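Local coordinates for aminopeptidase P; XAA-pro aminopeptidase (Streptococcus thermophilus, PDB 3IL0), which probably acts as a metal-dependent aminopeptidase of the M24B family, the chain here being only its N-terminal, creatinase/prolidase-like domain, at residues R50-T55 against V83-V88. Residues are numbered along the deposited sequence; the frame is centred on the assembly and turned at random.
Sequences RRLFLT and VKFVEV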
ATOM      1  N   ARG A  50       0.190   4.899   9.100  1.00 33.05           N
ATOM      2  CA  ARG A  50      -0.762   5.458   8.140  1.00 32.49           C
ATOM      3  C   ARG A  50      -1.348   4.414   7.248  1.00 32.75           C
ATOM      4  O   ARG A  50      -0.845   3.299   7.121  1.00 32.95           O
ATOM      5  CB  ARG A  50      -0.122   6.495   7.218  1.00 32.27           C
ATOM      6  CG  ARG A  50       0.973   7.309   7.799  1.00 33.68           C
ATOM      7  CD  ARG A  50       1.308   8.456   6.817  1.00 34.13           C
ATOM      8  NE  ARG A  50       2.328   9.325   7.382  1.00 32.57           N
ATOM      9  CZ  ARG A  50       2.139  10.531   7.907  1.00 34.58           C
ATOM     10  NH1 ARG A  50       0.962  11.065   7.976  1.00 34.22           N
ATOM     11  NH2 ARG A  50       3.157  11.204   8.423  1.00 36.31           N
ATOM     12  N   ARG A  51      -2.405   4.817   6.580  1.00 33.03           N
ATOM     13  CA  ARG A  51      -2.961   4.046   5.521  1.00 33.86           C
ATOM     14  C   ARG A  51      -3.217   5.034   4.418  1.00 33.78           C
ATOM     15  O   ARG A  51      -4.007   5.972   4.600  1.00 35.42           O
ATOM     16  CB  ARG A  51      -4.256   3.398   5.962  1.00 34.87           C
ATOM     17  CG  ARG A  51      -4.107   2.503   7.175  1.00 36.69           C
ATOM     18  CD  ARG A  51      -5.303   1.602   7.321  1.00 41.23           C
ATOM     19  NE  ARG A  51      -5.233   1.005   8.645  1.00 45.75           N
ATOM     20  CZ  ARG A  51      -5.850   1.461   9.730  1.00 48.36           C
ATOM     21  NH1 ARG A  51      -6.672   2.498   9.674  1.00 49.14           N
ATOM     22  NH2 ARG A  51      -5.647   0.846  10.879  1.00 51.68           N
ATOM     23  N   LEU A  52      -2.561   4.839   3.275  1.00 32.63           N
ATOM     24  CA  LEU A  52      -2.730   5.720   2.152  1.00 32.49           C
ATOM     25  C   LEU A  52      -3.448   5.026   1.023  1.00 34.01           C
ATOM     26  O   LEU A  52      -3.180   3.860   0.688  1.00 33.27           O
ATOM     27  CB  LEU A  52      -1.375   6.200   1.661  1.00 31.75           C
ATOM     28  CG  LEU A  52      -0.450   6.924   2.635  1.00 30.54           C
ATOM     29  CD1 LEU A  52       0.770   7.428   1.877  1.00 25.70           C
ATOM     30  CD2 LEU A  52      -1.228   8.096   3.403  1.00 28.17           C
ATOM     31  N   PHE A  53      -4.357   5.758   0.405  1.00 35.78           N
ATOM     32  CA  PHE A  53      -5.027   5.268  -0.795  1.00 37.18           C
ATOM     33  C   PHE A  53      -4.739   6.285  -1.867  1.00 37.99           C
ATOM     34  O   PHE A  53      -5.049   7.467  -1.690  1.00 38.17           O
ATOM     35  CB  PHE A  53      -6.554   5.149  -0.548  1.00 37.46           C
ATOM     36  CG  PHE A  53      -7.327   4.670  -1.744  1.00 39.31           C
ATOM     37  CD1 PHE A  53      -7.717   3.339  -1.845  1.00 41.49           C
ATOM     38  CD2 PHE A  53      -7.657   5.549  -2.780  1.00 42.02           C
ATOM     39  CE1 PHE A  53      -8.430   2.892  -2.945  1.00 42.07           C
ATOM     40  CE2 PHE A  53      -8.335   5.109  -3.894  1.00 42.26           C
ATOM     41  CZ  PHE A  53      -8.744   3.777  -3.971  1.00 42.28           C
ATOM     42  N   LEU A  54      -4.165   5.859  -2.983  1.00 39.33           N
ATOM     43  CA  LEU A  54      -3.727   6.828  -3.963  1.00 40.61           C
ATOM     44  C   LEU A  54      -4.431   6.598  -5.286  1.00 42.43           C
ATOM     45  O   LEU A  54      -4.361   5.506  -5.856  1.00 42.22           O
ATOM     46  CB  LEU A  54      -2.177   6.810  -4.116  1.00 40.50           C
ATOM     47  CG  LEU A  54      -1.332   7.030  -2.840  1.00 39.10           C
ATOM     48  CD1 LEU A  54      -0.728   5.745  -2.346  1.00 36.67           C
ATOM     49  CD2 LEU A  54      -0.241   8.020  -3.078  1.00 37.70           C
ATOM     50  N   THR A  55      -5.082   7.648  -5.782  1.00 44.97           N
ATOM     51  CA  THR A  55      -5.715   7.599  -7.097  1.00 46.99           C
ATOM     52  C   THR A  55      -5.719   8.961  -7.856  1.00 49.23           C
ATOM     53  O   THR A  55      -5.361  10.010  -7.311  1.00 48.90           O
ATOM     54  CB  THR A  55      -7.127   7.016  -6.952  1.00 46.69           C
ATOM     55  OG1 THR A  55      -7.649   6.717  -8.243  1.00 46.37           O
ATOM     56  CG2 THR A  55      -8.033   7.973  -6.209  1.00 45.33           C
ATOM     57  N   VAL A  83       7.050   8.199  -1.733  1.00 28.87           N
ATOM     58  CA  VAL A  83       8.429   8.591  -1.418  1.00 29.67           C
ATOM     59  C   VAL A  83       8.461   9.771  -0.403  1.00 27.54           C
ATOM     60  O   VAL A  83       9.202   9.741   0.567  1.00 26.16           O
ATOM     61  CB  VAL A  83       9.251   9.007  -2.767  1.00 30.08           C
ATOM     62  CG1 VAL A  83      10.578   9.584  -2.484  1.00 29.70           C
ATOM     63  CG2 VAL A  83       9.440   7.832  -3.607  1.00 31.50           C
ATOM     64  N   LYS A  84       7.644  10.783  -0.593  1.00 27.33           N
ATOM     65  CA  LYS A  84       7.571  11.840   0.409  1.00 26.56           C
ATOM     66  C   LYS A  84       7.268  11.309   1.817  1.00 24.71           C
ATOM     67  O   LYS A  84       7.876  11.721   2.790  1.00 24.16           O
ATOM     68  CB  LYS A  84       6.443  12.803   0.088  1.00 28.27           C
ATOM     69  CG  LYS A  84       6.639  13.664  -1.062  1.00 32.03           C
ATOM     70  CD  LYS A  84       5.480  14.639  -1.100  1.00 36.80           C
ATOM     71  CE  LYS A  84       4.290  14.102  -1.795  1.00 39.69           C
ATOM     72  NZ  LYS A  84       4.485  14.380  -3.282  1.00 42.20           N
ATOM     73  N   PHE A  85       6.272  10.441   1.912  1.00 23.48           N
ATOM     74  CA  PHE A  85       5.896   9.847   3.158  1.00 23.46           C
ATOM     75  C   PHE A  85       7.027   9.098   3.800  1.00 24.09           C
ATOM     76  O   PHE A  85       7.288   9.239   5.011  1.00 24.15           O
ATOM     77  CB  PHE A  85       4.645   8.964   2.981  1.00 23.30           C
ATOM     78  CG  PHE A  85       3.379   9.794   2.801  1.00 25.68           C
ATOM     79  CD1 PHE A  85       2.626  10.206   3.910  1.00 25.95           C
ATOM     80  CD2 PHE A  85       3.029  10.275   1.546  1.00 25.76           C
ATOM     81  CE1 PHE A  85       1.524  11.070   3.748  1.00 26.48           C
ATOM     82  CE2 PHE A  85       1.896  11.094   1.384  1.00 27.37           C
ATOM     83  CZ  PHE A  85       1.149  11.494   2.483  1.00 25.17           C
ATOM     84  N   VAL A  86       7.687   8.280   3.006  1.00 23.88           N
ATOM     85  CA  VAL A  86       8.775   7.449   3.508  1.00 23.81           C
ATOM     86  C   VAL A  86       9.911   8.295   4.128  1.00 24.85           C
ATOM     87  O   VAL A  86      10.443   7.977   5.178  1.00 25.06           O
ATOM     88  CB  VAL A  86       9.322   6.527   2.363  1.00 23.63           C
ATOM     89  CG1 VAL A  86      10.701   6.047   2.672  1.00 22.62           C
ATOM     90  CG2 VAL A  86       8.316   5.303   2.148  1.00 20.28           C
ATOM     91  N   GLU A  87      10.281   9.341   3.433  1.00 25.69           N
ATOM     92  CA  GLU A  87      11.155  10.347   3.948  1.00 27.70           C
ATOM     93  C   GLU A  87      10.679  11.100   5.151  1.00 27.16           C
ATOM     94  O   GLU A  87      11.397  11.163   6.139  1.00 27.51           O
ATOM     95  CB  GLU A  87      11.368  11.389   2.905  1.00 28.97           C
ATOM     96  CG  GLU A  87      12.488  11.018   2.096  1.00 33.24           C
ATOM     97  CD  GLU A  87      12.918  12.138   1.222  1.00 40.09           C
ATOM     98  OE1 GLU A  87      12.613  12.006  -0.001  1.00 42.23           O
ATOM     99  OE2 GLU A  87      13.563  13.106   1.781  1.00 40.93           O
ATOM    100  N   VAL A  88       9.480  11.669   5.077  1.00 26.05           N
ATOM    101  CA  VAL A  88       9.011  12.421   6.217  1.00 25.49           C
ATOM    102  C   VAL A  88       8.991  11.510   7.452  1.00 27.33           C
ATOM    103  O   VAL A  88       9.528  11.898   8.512  1.00 29.15           O
ATOM    104  CB  VAL A  88       7.701  13.189   5.952  1.00 24.85           C
ATOM    105  CG1 VAL A  88       7.158  13.779   7.241  1.00 21.62           C
ATOM    106  CG2 VAL A  88       7.975  14.324   4.908  1.00 21.11           C
TER
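Leu52 of strand 51-55 drives its methyl CD1 into the face of the Phe85 ring, which helix 78-88 holds over the sheet. The methyl stands 3.6 Å from the centroid of the Phe85 ring and 13° off the ring normal, a CH-pi contact with the methyl almost directly above the ring centre. The two side chains approach from opposite directions; in Phe85, CG lies beside the backbone N and anti to the carbonyl carbon (chi1 -74°), which sends the ring out from the helix toward the strand. Leucine suits the strand position because its forked end gives the ring two methyls: CD1 takes the centre, while CD2 lies more loosely toward the ring's CE1 side, 4.1 Å from Phe85 CE1. Phenylalanine suits the helix, since a broad flat ring can span the separation from the strand, Leu52 CA and Phe85 CA lying 9.6 Å apart.

The tight face contact on buried Leu52 gives way, at the ring edge, to a looser, partly exposed border at Arg50. Its chain, extended from CG to NE, crosses the Phe85 side chain at about a right angle, and NE lies near the ring plane, 3.6 Å from Phe85 CD1. The guanidinium and ring planes are turned 71° apart, with Phe85 CD1 over one face of the Arg50 guanidinium. Arginine fits this border because its methylene CD can pack against Phe85 CD1, also at 3.6 Å, while its charge is carried onward to a salt bridge between NE and Asp89, just past the helix. No hydrogen bond joins the two segments.

On the inner side, Leu54 packs against Pro78 and Ile82 farther back along the same helix, continuing the apolar seam. Such packing of a helix on a mixed sheet through alternate strand residues is characteristic of the alpha/beta fold of the creatinase/prolidase N-terminal domain.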